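Local coordinates for protein alkylhalidase CmlS (Streptomyces venezuelae, PDB 3I3L) that is a flavin-dependent halogenase of chloramphenicol biosynthesis that holds its FAD by a covalent bond, at residues G31-S36 and V125-F130; V180-A183 and G188-S191; E303-D308 and R361-A366; F311-A316 and S332-S337. One frame throughout, in Å; residues are numbered along the deposited sequence.

Interaction 1: residues G31-S36 and V125-F130; sequences GGPAGS and VKREEF. With FAD (flavin-adenine dinucleotide), chain B.
Pro33 sets the CG-CD side of its ring against the guanidinium of Arg127, the two side chains arriving from opposite directions. Pro33 CD lies 3.1 Å from Arg127 NH2, at a slant to the guanidinium. Farther along the ring, Pro33 CG comes to 4.4 Å from CE2 at the edge of the Phe130 ring, a looser apolar contact. No hydrogen bond joins the segments directly; FAD bridges them. In the glycine-rich turn, Gly32 occupies the N-cap position of helix 33-44 and Ala34 N gives a bond of 2.9 Å to FAD O2P, with an N-H...O angle of 158°, as expected where the first turn of a Rossmann-type helix receives a diphosphate. From helix 127-140, Arg127 NH2 reaches FAD O2A on the other phosphate at 2.9 Å, the oxygen lying at the guanidinium edge and in its plane. The ribityl FAD O4' is also reached, by Arg127 NH1 at 3.1 Å and Arg127 NH2 at 3.3 Å. Bends at chi2 (-67°) and chi3 (-58°) fold the arginine chain toward the cofactor, while its NE pairs with Asp131. Helix amide and guanidinium thus address different phosphates, so the diphosphate charge is probably offset by both a helix N terminus and a cation.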
# COMPACT_ATOMS: atom_id res chain seq x y z
N GLY A 31 -19.36 3.97 -2.26
CA GLY A 31 -18.87 4.62 -3.47
C GLY A 31 -17.60 5.44 -3.27
O GLY A 31 -17.39 6.43 -3.99
N GLY A 32 -16.76 5.07 -2.28
CA GLY A 32 -15.43 5.71 -2.15
C GLY A 32 -14.55 5.11 -3.25
O GLY A 32 -15.06 4.41 -4.10
N PRO A 33 -13.22 5.34 -3.20
CA PRO A 33 -12.28 4.82 -4.18
C PRO A 33 -12.41 3.29 -4.38
O PRO A 33 -12.40 2.86 -5.55
CB PRO A 33 -10.89 5.19 -3.60
CG PRO A 33 -11.18 6.39 -2.79
CD PRO A 33 -12.58 6.23 -2.22
N ALA A 34 -12.51 2.48 -3.30
CA ALA A 34 -12.66 1.01 -3.51
C ALA A 34 -13.91 0.73 -4.34
O ALA A 34 -13.84 -0.04 -5.31
CB ALA A 34 -12.68 0.19 -2.23
N GLY A 35 -15.03 1.33 -3.97
CA GLY A 35 -16.29 1.10 -4.71
C GLY A 35 -16.29 1.54 -6.18
O GLY A 35 -16.65 0.79 -7.08
N SER A 36 -15.88 2.78 -6.43
CA SER A 36 -15.82 3.32 -7.78
C SER A 36 -14.89 2.54 -8.69
O SER A 36 -15.24 2.25 -9.83
CB SER A 36 -15.31 4.77 -7.72
OG SER A 36 -16.41 5.54 -7.30
N VAL A 125 -5.10 15.43 -2.98
CA VAL A 125 -6.45 15.79 -3.34
C VAL A 125 -7.30 16.17 -2.15
O VAL A 125 -7.02 15.80 -1.01
CB VAL A 125 -7.20 14.66 -4.14
CG1 VAL A 125 -6.32 14.15 -5.34
CG2 VAL A 125 -7.52 13.48 -3.20
N LYS A 126 -8.38 16.88 -2.45
CA LYS A 126 -9.47 17.04 -1.55
C LYS A 126 -10.40 15.87 -1.84
O LYS A 126 -10.94 15.75 -2.96
CB LYS A 126 -10.11 18.40 -1.82
CG LYS A 126 -11.21 18.78 -0.89
CD LYS A 126 -11.48 20.32 -0.96
CE LYS A 126 -10.86 21.02 0.26
NZ LYS A 126 -11.12 22.51 0.25
N ARG A 127 -10.53 14.96 -0.87
CA ARG A 127 -11.19 13.67 -1.09
C ARG A 127 -12.67 13.79 -1.48
O ARG A 127 -13.18 12.96 -2.27
CB ARG A 127 -11.06 12.75 0.14
CG ARG A 127 -9.72 12.04 0.27
CD ARG A 127 -9.48 10.97 -0.86
NE ARG A 127 -10.55 9.98 -0.82
CZ ARG A 127 -10.60 8.97 0.06
NH1 ARG A 127 -9.62 8.82 0.97
NH2 ARG A 127 -11.65 8.14 0.05
N GLU A 128 -13.36 14.79 -0.94
CA GLU A 128 -14.76 15.04 -1.31
C GLU A 128 -14.88 15.27 -2.83
O GLU A 128 -15.85 14.87 -3.45
CB GLU A 128 -15.33 16.21 -0.51
CG GLU A 128 -14.64 17.54 -0.76
CD GLU A 128 -14.77 18.51 0.43
OE1 GLU A 128 -15.68 19.37 0.40
OE2 GLU A 128 -13.97 18.44 1.38
N GLU A 129 -13.84 15.85 -3.44
CA GLU A 129 -13.88 16.16 -4.87
C GLU A 129 -13.40 15.01 -5.70
O GLU A 129 -14.04 14.61 -6.66
CB GLU A 129 -13.09 17.45 -5.18
CG GLU A 129 -13.72 18.70 -4.58
CD GLU A 129 -12.86 19.98 -4.76
OE1 GLU A 129 -11.66 19.93 -5.16
OE2 GLU A 129 -13.39 21.05 -4.44
N PHE A 130 -12.29 14.41 -5.29
CA PHE A 130 -11.75 13.24 -5.94
C PHE A 130 -12.71 12.05 -5.92
O PHE A 130 -12.93 11.39 -6.92
CB PHE A 130 -10.42 12.85 -5.26
CG PHE A 130 -9.80 11.60 -5.82
CD1 PHE A 130 -9.18 11.63 -7.03
CD2 PHE A 130 -9.85 10.41 -5.10
CE1 PHE A 130 -8.57 10.45 -7.58
CE2 PHE A 130 -9.25 9.24 -5.57
CZ PHE A 130 -8.60 9.24 -6.84
PA FAD B . -13.82 4.97 2.23
O1A FAD B . -14.14 5.09 3.70
O2A FAD B . -12.99 6.06 1.64
O5B FAD B . -15.23 4.86 1.41
C5B FAD B . -16.26 4.01 1.87
C4B FAD B . -17.66 4.56 1.53
O4B FAD B . -18.63 3.58 1.95
C3B FAD B . -17.98 5.84 2.26
O3B FAD B . -18.24 6.86 1.34
C2B FAD B . -19.25 5.52 3.07
O2B FAD B . -20.19 6.54 2.97
C1B FAD B . -19.78 4.25 2.42
N9A FAD B . -20.51 3.31 3.26
C8A FAD B . -20.17 2.86 4.50
N7A FAD B . -21.10 1.98 4.91
C5A FAD B . -22.08 1.91 3.98
C6A FAD B . -23.26 1.18 3.92
N6A FAD B . -23.60 0.35 4.89
N1A FAD B . -24.02 1.30 2.79
C2A FAD B . -23.68 2.14 1.76
N3A FAD B . -22.52 2.84 1.84
C4A FAD B . -21.72 2.73 2.93
N1 FAD B . -4.88 7.08 2.53
C2 FAD B . -4.03 7.54 1.54
O2 FAD B . -4.00 6.92 0.49
N3 FAD B . -3.24 8.64 1.73
C4 FAD B . -3.26 9.32 2.92
O4 FAD B . -2.53 10.35 3.06
C4X FAD B . -4.09 8.85 3.94
N5 FAD B . -4.15 9.52 5.13
C5X FAD B . -5.04 9.10 6.09
C6 FAD B . -5.11 9.77 7.32
C7 FAD B . -5.94 9.31 8.31
C7M FAD B . -6.05 10.02 9.63
C8 FAD B . -6.75 8.21 8.03
C8M FAD B . -7.74 7.74 9.02
C9 FAD B . -6.67 7.51 6.82
C9A FAD B . -5.80 7.99 5.86
N10 FAD B . -5.78 7.33 4.67
C10 FAD B . -4.90 7.71 3.73
C1' FAD B . -6.56 6.06 4.60
C2' FAD B . -7.55 6.12 3.46
O2' FAD B . -8.26 7.28 3.58
C3' FAD B . -8.47 4.93 3.34
O3' FAD B . -7.70 3.76 3.15
C4' FAD B . -9.41 5.09 2.09
O4' FAD B . -10.33 6.12 2.27
C5' FAD B . -10.21 3.81 1.90
O5' FAD B . -11.00 3.89 0.75
P FAD B . -12.31 3.01 0.76
O1P FAD B . -11.97 1.61 1.23
O2P FAD B . -13.04 3.17 -0.57
O3P FAD B . -13.19 3.55 2.00

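Interaction 2: residues V180-A183 and G188-S191; sequences VIDA and GPIS
Asp182 OD2 takes a hydrogen bond from Ile190 N and probably a second from a water. Ile190 N lies 2.9 Å from Asp182 OD2 with an N-H...O angle of 156°, meeting the anti side of the oxygen and 33° out of the carboxylate plane. The water lies 2.9 Å from Asp182 OD2 and accepts from Ser191 N at 2.8 Å, so two successive amides of the first helical turn are linked to one carboxylate oxygen, one directly and one through solvent. With CG anti to the backbone N (chi1 -173°), the carboxylate extends from the end of strand 179-182 to the start of helix 189-194. This strand belongs to the parallel part of the FAD-domain sheet, between strands 25-29 and 310-312, and the contact spans the short loop into the following helix. The other oxygen, OD1, accepts from Gly184 N within that loop. With an alanine in place of Asp182 the carboxylate goes, and Ile190 N would probably be left without its acceptor. Gly188 packs beside the carboxylate, its CA 3.5 Å from Asp182 OD1. On the apolar side, Ile190 CG1 lies 3.8 Å from Asp182 CB, and Ile190 CD1 meets Val180 CG1 tip to tip at 4.0 Å.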
# COMPACT_ATOMS: atom_id res chain seq x y z
N VAL A 180 -21.35 -9.81 -4.20
CA VAL A 180 -21.30 -8.56 -3.51
C VAL A 180 -19.87 -8.16 -3.22
O VAL A 180 -19.05 -9.01 -2.87
CB VAL A 180 -22.15 -8.56 -2.21
CG1 VAL A 180 -21.69 -9.64 -1.22
CG2 VAL A 180 -22.13 -7.14 -1.57
N ILE A 181 -19.55 -6.88 -3.38
CA ILE A 181 -18.27 -6.36 -2.92
C ILE A 181 -18.56 -5.42 -1.75
O ILE A 181 -19.30 -4.42 -1.91
CB ILE A 181 -17.51 -5.56 -4.01
CG1 ILE A 181 -16.91 -6.52 -5.06
CG2 ILE A 181 -16.39 -4.66 -3.35
CD1 ILE A 181 -16.42 -5.78 -6.25
N ASP A 182 -17.97 -5.70 -0.59
CA ASP A 182 -18.03 -4.68 0.50
C ASP A 182 -16.87 -3.69 0.33
O ASP A 182 -15.71 -4.03 0.54
CB ASP A 182 -17.99 -5.31 1.87
CG ASP A 182 -18.22 -4.31 3.01
OD1 ASP A 182 -18.30 -3.07 2.74
OD2 ASP A 182 -18.28 -4.77 4.19
N ALA A 183 -17.19 -2.46 -0.07
CA ALA A 183 -16.19 -1.42 -0.18
C ALA A 183 -16.69 -0.30 0.71
O ALA A 183 -16.54 0.89 0.38
CB ALA A 183 -16.08 -0.97 -1.63
N GLY A 188 -17.81 -0.87 6.92
CA GLY A 188 -18.48 -1.79 6.02
C GLY A 188 -19.18 -2.92 6.80
O GLY A 188 -18.67 -3.39 7.81
N PRO A 189 -20.33 -3.38 6.31
CA PRO A 189 -21.14 -4.31 7.15
C PRO A 189 -20.65 -5.76 7.18
O PRO A 189 -20.91 -6.46 8.14
CB PRO A 189 -22.55 -4.24 6.55
CG PRO A 189 -22.28 -3.87 5.08
CD PRO A 189 -21.02 -2.97 5.07
N ILE A 190 -19.92 -6.22 6.16
CA ILE A 190 -19.61 -7.64 6.10
C ILE A 190 -18.61 -8.09 7.14
O ILE A 190 -18.84 -9.09 7.86
CB ILE A 190 -19.24 -8.12 4.66
CG1 ILE A 190 -20.36 -7.75 3.66
CG2 ILE A 190 -18.90 -9.64 4.66
CD1 ILE A 190 -20.31 -8.48 2.35
N SER A 191 -17.48 -7.38 7.27
CA SER A 191 -16.48 -7.87 8.26
C SER A 191 -17.09 -7.86 9.67
O SER A 191 -16.71 -8.69 10.53
CB SER A 191 -15.18 -7.06 8.27
OG SER A 191 -15.49 -5.68 8.49
O HOH W 1 -16.15 -5.14 6.17

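Interaction 3: residues E303-D308 and R361-A366; sequences EVFSAD and RTYREA
The short edge strand 306-307 of the FAD-domain sheet and the turn that precedes it rest on the long helix 352-382, and Phe305 is the residue that makes most of this join. Its ring meets Tyr363 and Arg364, neighbours on the helix. Tyr363 CB sits over one face of Phe305, 3.8 Å from the ring centroid and 22° off the ring normal, which meets the geometry of a CH-pi contact. The two aromatic rings are inclined by 29° with centroids 4.9 Å apart, but they are slid so far that they barely overlap. The close approach is therefore concentrated at one corner, where Phe305 CD1 lies 3.4 Å from Tyr363 CD1. At the far end of the ring, Phe305 CE2 packs on Arg364 CB at 3.9 Å. The arginine chain then bends at chi3 and swings back toward residues 303-305, bringing Arg364 NH2 to 3.6 Å from Glu303 O, which lies near the guanidinium plane at its edge. Ring and guanidinium planes are 69° apart, so there is no flat stacking between them. With an alanine in place of Phe305, a gap would probably separate the turn from the helix, and Tyr363 CB would lose the ring face it packs on. Polar links flank the aromatic contact: Asn360 bonds to Phe305 N and Ser306 O, and His356 to Ser306 OG. Across the two segments themselves no hydrogen bond forms; their direct cohesion is probably mostly dispersion and CH-pi, with at most a long polar approach of Arg364 to Glu303 O.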
# COMPACT_ATOMS: atom_id res chain seq x y z
N GLU A 303 -9.71 -12.26 9.04
CA GLU A 303 -9.47 -13.67 8.86
C GLU A 303 -9.77 -14.06 7.41
O GLU A 303 -9.12 -14.95 6.87
CB GLU A 303 -10.38 -14.45 9.82
CG GLU A 303 -10.11 -15.89 9.93
CD GLU A 303 -10.92 -16.60 11.07
OE1 GLU A 303 -11.83 -15.97 11.71
OE2 GLU A 303 -10.61 -17.79 11.34
N VAL A 304 -10.75 -13.38 6.80
CA VAL A 304 -11.28 -13.73 5.46
C VAL A 304 -11.39 -12.48 4.57
O VAL A 304 -12.17 -11.60 4.84
CB VAL A 304 -12.68 -14.47 5.56
CG1 VAL A 304 -13.15 -15.06 4.20
CG2 VAL A 304 -12.62 -15.66 6.59
N PHE A 305 -10.59 -12.41 3.51
CA PHE A 305 -10.68 -11.23 2.61
C PHE A 305 -11.79 -11.47 1.57
O PHE A 305 -12.34 -10.53 1.05
CB PHE A 305 -9.33 -10.98 1.91
CG PHE A 305 -8.25 -10.49 2.84
CD1 PHE A 305 -8.04 -9.14 3.01
CD2 PHE A 305 -7.47 -11.37 3.57
CE1 PHE A 305 -7.01 -8.69 3.86
CE2 PHE A 305 -6.48 -10.90 4.42
CZ PHE A 305 -6.26 -9.61 4.57
N SER A 306 -12.12 -12.71 1.30
CA SER A 306 -13.23 -13.02 0.39
C SER A 306 -13.49 -14.55 0.51
O SER A 306 -12.61 -15.33 0.83
CB SER A 306 -12.82 -12.69 -1.05
OG SER A 306 -11.84 -13.65 -1.53
N ALA A 307 -14.72 -14.95 0.20
CA ALA A 307 -15.12 -16.34 0.16
C ALA A 307 -16.46 -16.38 -0.59
O ALA A 307 -17.15 -15.37 -0.64
CB ALA A 307 -15.35 -16.90 1.58
N ASP A 308 -16.83 -17.52 -1.12
CA ASP A 308 -18.17 -17.72 -1.66
C ASP A 308 -18.58 -16.61 -2.68
O ASP A 308 -17.96 -16.45 -3.72
CB ASP A 308 -19.14 -17.79 -0.48
CG ASP A 308 -18.81 -18.94 0.49
OD1 ASP A 308 -18.35 -20.01 0.03
OD2 ASP A 308 -19.03 -18.77 1.72
N ARG A 361 -4.53 -14.65 -0.28
CA ARG A 361 -3.07 -14.66 -0.15
C ARG A 361 -2.47 -13.32 -0.54
O ARG A 361 -1.63 -12.77 0.17
CB ARG A 361 -2.48 -15.74 -1.02
CG ARG A 361 -0.99 -15.68 -1.12
CD ARG A 361 -0.49 -16.82 -2.05
NE ARG A 361 0.93 -17.07 -1.82
CZ ARG A 361 1.89 -16.82 -2.69
NH1 ARG A 361 1.57 -16.28 -3.86
NH2 ARG A 361 3.17 -17.12 -2.39
N THR A 362 -2.92 -12.78 -1.65
CA THR A 362 -2.33 -11.58 -2.18
C THR A 362 -2.58 -10.42 -1.26
O THR A 362 -1.67 -9.61 -1.02
CB THR A 362 -2.86 -11.29 -3.66
OG1 THR A 362 -2.22 -12.21 -4.55
CG2 THR A 362 -2.45 -9.96 -4.12
N TYR A 363 -3.80 -10.28 -0.75
CA TYR A 363 -4.11 -9.13 0.15
C TYR A 363 -3.37 -9.29 1.48
O TYR A 363 -2.89 -8.31 2.05
CB TYR A 363 -5.62 -9.01 0.43
CG TYR A 363 -6.17 -7.59 0.48
CD1 TYR A 363 -7.51 -7.33 0.19
CD2 TYR A 363 -5.36 -6.55 0.87
CE1 TYR A 363 -8.04 -6.01 0.29
CE2 TYR A 363 -5.85 -5.27 1.00
CZ TYR A 363 -7.18 -5.01 0.72
OH TYR A 363 -7.61 -3.69 0.79
N ARG A 364 -3.32 -10.52 1.98
CA ARG A 364 -2.72 -10.80 3.26
C ARG A 364 -1.26 -10.46 3.23
O ARG A 364 -0.74 -9.82 4.15
CB ARG A 364 -2.93 -12.27 3.68
CG ARG A 364 -2.46 -12.56 5.14
CD ARG A 364 -2.85 -13.95 5.65
NE ARG A 364 -4.32 -14.17 5.60
CZ ARG A 364 -4.94 -14.96 4.70
NH1 ARG A 364 -4.19 -15.59 3.77
NH2 ARG A 364 -6.28 -15.14 4.73
N GLU A 365 -0.60 -10.89 2.15
CA GLU A 365 0.82 -10.68 2.00
C GLU A 365 1.14 -9.20 1.89
O GLU A 365 2.14 -8.77 2.44
CB GLU A 365 1.35 -11.41 0.77
CG GLU A 365 1.29 -12.94 0.96
CD GLU A 365 2.01 -13.73 -0.13
OE1 GLU A 365 2.31 -13.14 -1.21
OE2 GLU A 365 2.27 -14.94 0.12
N ALA A 366 0.31 -8.42 1.18
CA ALA A 366 0.51 -6.94 1.11
C ALA A 366 0.42 -6.32 2.51
O ALA A 366 1.27 -5.49 2.90
CB ALA A 366 -0.45 -6.32 0.21

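Interaction 4: residues F311-A316 and S332-S337; sequences FLCGDA and SQSAVS. With FAD (flavin-adenine dinucleotide), chain B.
Ser334 CB points from helix 327-347 toward the end of strand 310-312, and its hydroxyl does the touching. Placed between the backbone N and the carbonyl carbon (chi1 68°), Ser334 OG lies 3.4 Å from Cys313 CA and 3.5 Å from Cys313 CB. Ser334 OG then accepts from Gly314 N at 3.0 Å with an N-H...O angle of 146°. The same hydroxyl bonds to Leu330 O one turn back, so it joins a helix carbonyl to the amide of the neighbouring loop. Beside it, Cys313 SG packs over the helix backbone, 3.9 Å from Ala335 CA, with CB directed at the helix. Gly314 has a positive phi, and its CA lies 3.5 Å from FAD O1P; a side chain there would collide with that oxygen. One residue on, Asp315 turns to the cofactor twice: its N bonds to FAD O1P at 3.0 Å with an angle of 154°, and its OD1 accepts from the ribityl hydroxyl FAD O3' at 2.6 Å. Backbone and side chain thus fix adjoining parts of FAD, the phosphate and the ribityl chain. The helix packs alongside through Ser334. A Gly-Asp pair just beyond a sheet strand, gripping phosphate and ribityl chain, matches the GD motif of FAD-dependent aromatic hydroxylases, whose FAD-binding fold the flavin-dependent halogenases share.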
# COMPACT_ATOMS: atom_id res chain seq x y z
N PHE A 311 -16.46 -10.31 -1.71
CA PHE A 311 -15.12 -9.83 -1.60
C PHE A 311 -15.17 -8.57 -0.72
O PHE A 311 -16.06 -7.76 -0.87
CB PHE A 311 -14.55 -9.44 -3.00
CG PHE A 311 -14.29 -10.64 -3.90
CD1 PHE A 311 -13.02 -11.11 -4.09
CD2 PHE A 311 -15.35 -11.31 -4.50
CE1 PHE A 311 -12.75 -12.22 -4.81
CE2 PHE A 311 -15.09 -12.44 -5.32
CZ PHE A 311 -13.81 -12.89 -5.46
N LEU A 312 -14.17 -8.40 0.17
CA LEU A 312 -13.95 -7.15 0.87
C LEU A 312 -12.81 -6.39 0.19
O LEU A 312 -11.76 -7.00 -0.10
CB LEU A 312 -13.60 -7.41 2.35
CG LEU A 312 -14.40 -8.49 3.11
CD1 LEU A 312 -13.87 -8.63 4.51
CD2 LEU A 312 -15.97 -8.20 3.14
N CYS A 313 -12.99 -5.08 -0.05
CA CYS A 313 -11.96 -4.26 -0.68
C CYS A 313 -11.66 -2.99 0.17
O CYS A 313 -12.57 -2.46 0.81
CB CYS A 313 -12.41 -3.79 -2.09
SG CYS A 313 -12.79 -5.12 -3.24
N GLY A 314 -10.40 -2.52 0.19
CA GLY A 314 -10.07 -1.31 0.89
C GLY A 314 -10.24 -1.44 2.40
O GLY A 314 -10.07 -2.51 2.92
N ASP A 315 -10.61 -0.35 3.08
CA ASP A 315 -10.68 -0.37 4.56
C ASP A 315 -11.67 -1.42 5.05
O ASP A 315 -11.57 -1.89 6.18
CB ASP A 315 -11.07 0.99 5.14
CG ASP A 315 -9.98 2.04 5.00
OD1 ASP A 315 -8.89 1.78 4.44
OD2 ASP A 315 -10.25 3.16 5.39
N ALA A 316 -12.62 -1.83 4.19
CA ALA A 316 -13.57 -2.87 4.58
C ALA A 316 -12.84 -4.17 4.88
O ALA A 316 -13.31 -4.99 5.68
CB ALA A 316 -14.69 -3.09 3.46
N SER A 332 -7.64 0.74 -4.21
CA SER A 332 -7.72 0.70 -5.70
C SER A 332 -7.25 -0.62 -6.20
O SER A 332 -7.89 -1.22 -7.08
CB SER A 332 -6.83 1.80 -6.28
OG SER A 332 -7.40 3.06 -5.91
N GLN A 333 -6.14 -1.08 -5.68
CA GLN A 333 -5.55 -2.33 -6.13
C GLN A 333 -6.42 -3.50 -5.81
O GLN A 333 -6.57 -4.40 -6.63
CB GLN A 333 -4.17 -2.48 -5.51
CG GLN A 333 -3.57 -3.89 -5.42
CD GLN A 333 -2.26 -3.92 -4.55
OE1 GLN A 333 -1.40 -3.01 -4.71
NE2 GLN A 333 -2.09 -4.98 -3.65
N SER A 334 -6.99 -3.53 -4.61
CA SER A 334 -7.81 -4.68 -4.22
C SER A 334 -9.10 -4.62 -5.02
O SER A 334 -9.68 -5.64 -5.33
CB SER A 334 -8.09 -4.72 -2.69
OG SER A 334 -8.93 -3.66 -2.21
N ALA A 335 -9.58 -3.40 -5.31
CA ALA A 335 -10.83 -3.23 -6.07
C ALA A 335 -10.65 -3.81 -7.46
O ALA A 335 -11.49 -4.59 -7.92
CB ALA A 335 -11.23 -1.70 -6.15
N VAL A 336 -9.52 -3.49 -8.10
CA VAL A 336 -9.19 -4.06 -9.40
C VAL A 336 -9.07 -5.55 -9.31
O VAL A 336 -9.56 -6.27 -10.21
CB VAL A 336 -7.89 -3.45 -9.98
CG1 VAL A 336 -7.31 -4.34 -11.07
CG2 VAL A 336 -8.15 -2.02 -10.53
N SER A 337 -8.45 -6.05 -8.25
CA SER A 337 -8.27 -7.52 -8.11
C SER A 337 -9.58 -8.24 -7.86
O SER A 337 -9.78 -9.37 -8.31
CB SER A 337 -7.31 -7.86 -6.96
OG SER A 337 -6.04 -7.33 -7.25
PA FAD B . -13.82 4.97 2.23
O1A FAD B . -14.14 5.09 3.70
O2A FAD B . -12.99 6.06 1.64
O5B FAD B . -15.23 4.86 1.41
C5B FAD B . -16.26 4.01 1.87
C4B FAD B . -17.66 4.56 1.53
O4B FAD B . -18.63 3.58 1.95
C3B FAD B . -17.98 5.84 2.26
O3B FAD B . -18.24 6.86 1.34
C2B FAD B . -19.25 5.52 3.07
O2B FAD B . -20.19 6.54 2.97
C1B FAD B . -19.78 4.25 2.42
N9A FAD B . -20.51 3.31 3.26
C8A FAD B . -20.17 2.86 4.50
N7A FAD B . -21.10 1.98 4.91
C5A FAD B . -22.08 1.91 3.98
C6A FAD B . -23.26 1.18 3.92
N6A FAD B . -23.60 0.35 4.89
N1A FAD B . -24.02 1.30 2.79
C2A FAD B . -23.68 2.14 1.76
N3A FAD B . -22.52 2.84 1.84
C4A FAD B . -21.72 2.73 2.93
N1 FAD B . -4.88 7.08 2.53
C2 FAD B . -4.03 7.54 1.54
O2 FAD B . -4.00 6.92 0.49
N3 FAD B . -3.24 8.64 1.73
C4 FAD B . -3.26 9.32 2.92
O4 FAD B . -2.53 10.35 3.06
C4X FAD B . -4.09 8.85 3.94
N5 FAD B . -4.15 9.52 5.13
C5X FAD B . -5.04 9.10 6.09
C6 FAD B . -5.11 9.77 7.32
C7 FAD B . -5.94 9.31 8.31
C7M FAD B . -6.05 10.02 9.63
C8 FAD B . -6.75 8.21 8.03
C8M FAD B . -7.74 7.74 9.02
C9 FAD B . -6.67 7.51 6.82
C9A FAD B . -5.80 7.99 5.86
N10 FAD B . -5.78 7.33 4.67
C10 FAD B . -4.90 7.71 3.73
C1' FAD B . -6.56 6.06 4.60
C2' FAD B . -7.55 6.12 3.46
O2' FAD B . -8.26 7.28 3.58
C3' FAD B . -8.47 4.93 3.34
O3' FAD B . -7.70 3.76 3.15
C4' FAD B . -9.41 5.09 2.09
O4' FAD B . -10.33 6.12 2.27
C5' FAD B . -10.21 3.81 1.90
O5' FAD B . -11.00 3.89 0.75
P FAD B . -12.31 3.01 0.76
O1P FAD B . -11.97 1.61 1.23
O2P FAD B . -13.04 3.17 -0.57
O3P FAD B . -13.19 3.55 2.00

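How the interactions relate
From the N terminus, interaction 1 comes first, closing a span of 88 residues between the glycine-rich turn and helix 127-140. Interaction 2 follows in series with a loop of only four residues. Interaction 3 then closes a longer loop, within which interaction 4 lies entirely. Strands 179-182, 310-312 and 306-307 are neighbours in one sheet, so interactions 2, 4 and 3 follow one another across it; Asp182 N lies 2.8 Å from Phe311 O and Phe305 O 2.9 Å from Leu312 N. Ala34 of interaction 1 packs on both Ala183 and Ala335, while Tyr363 of interaction 3 reaches Ser334 by a weak hydrogen bond. Interactions 1 and 4 share FAD.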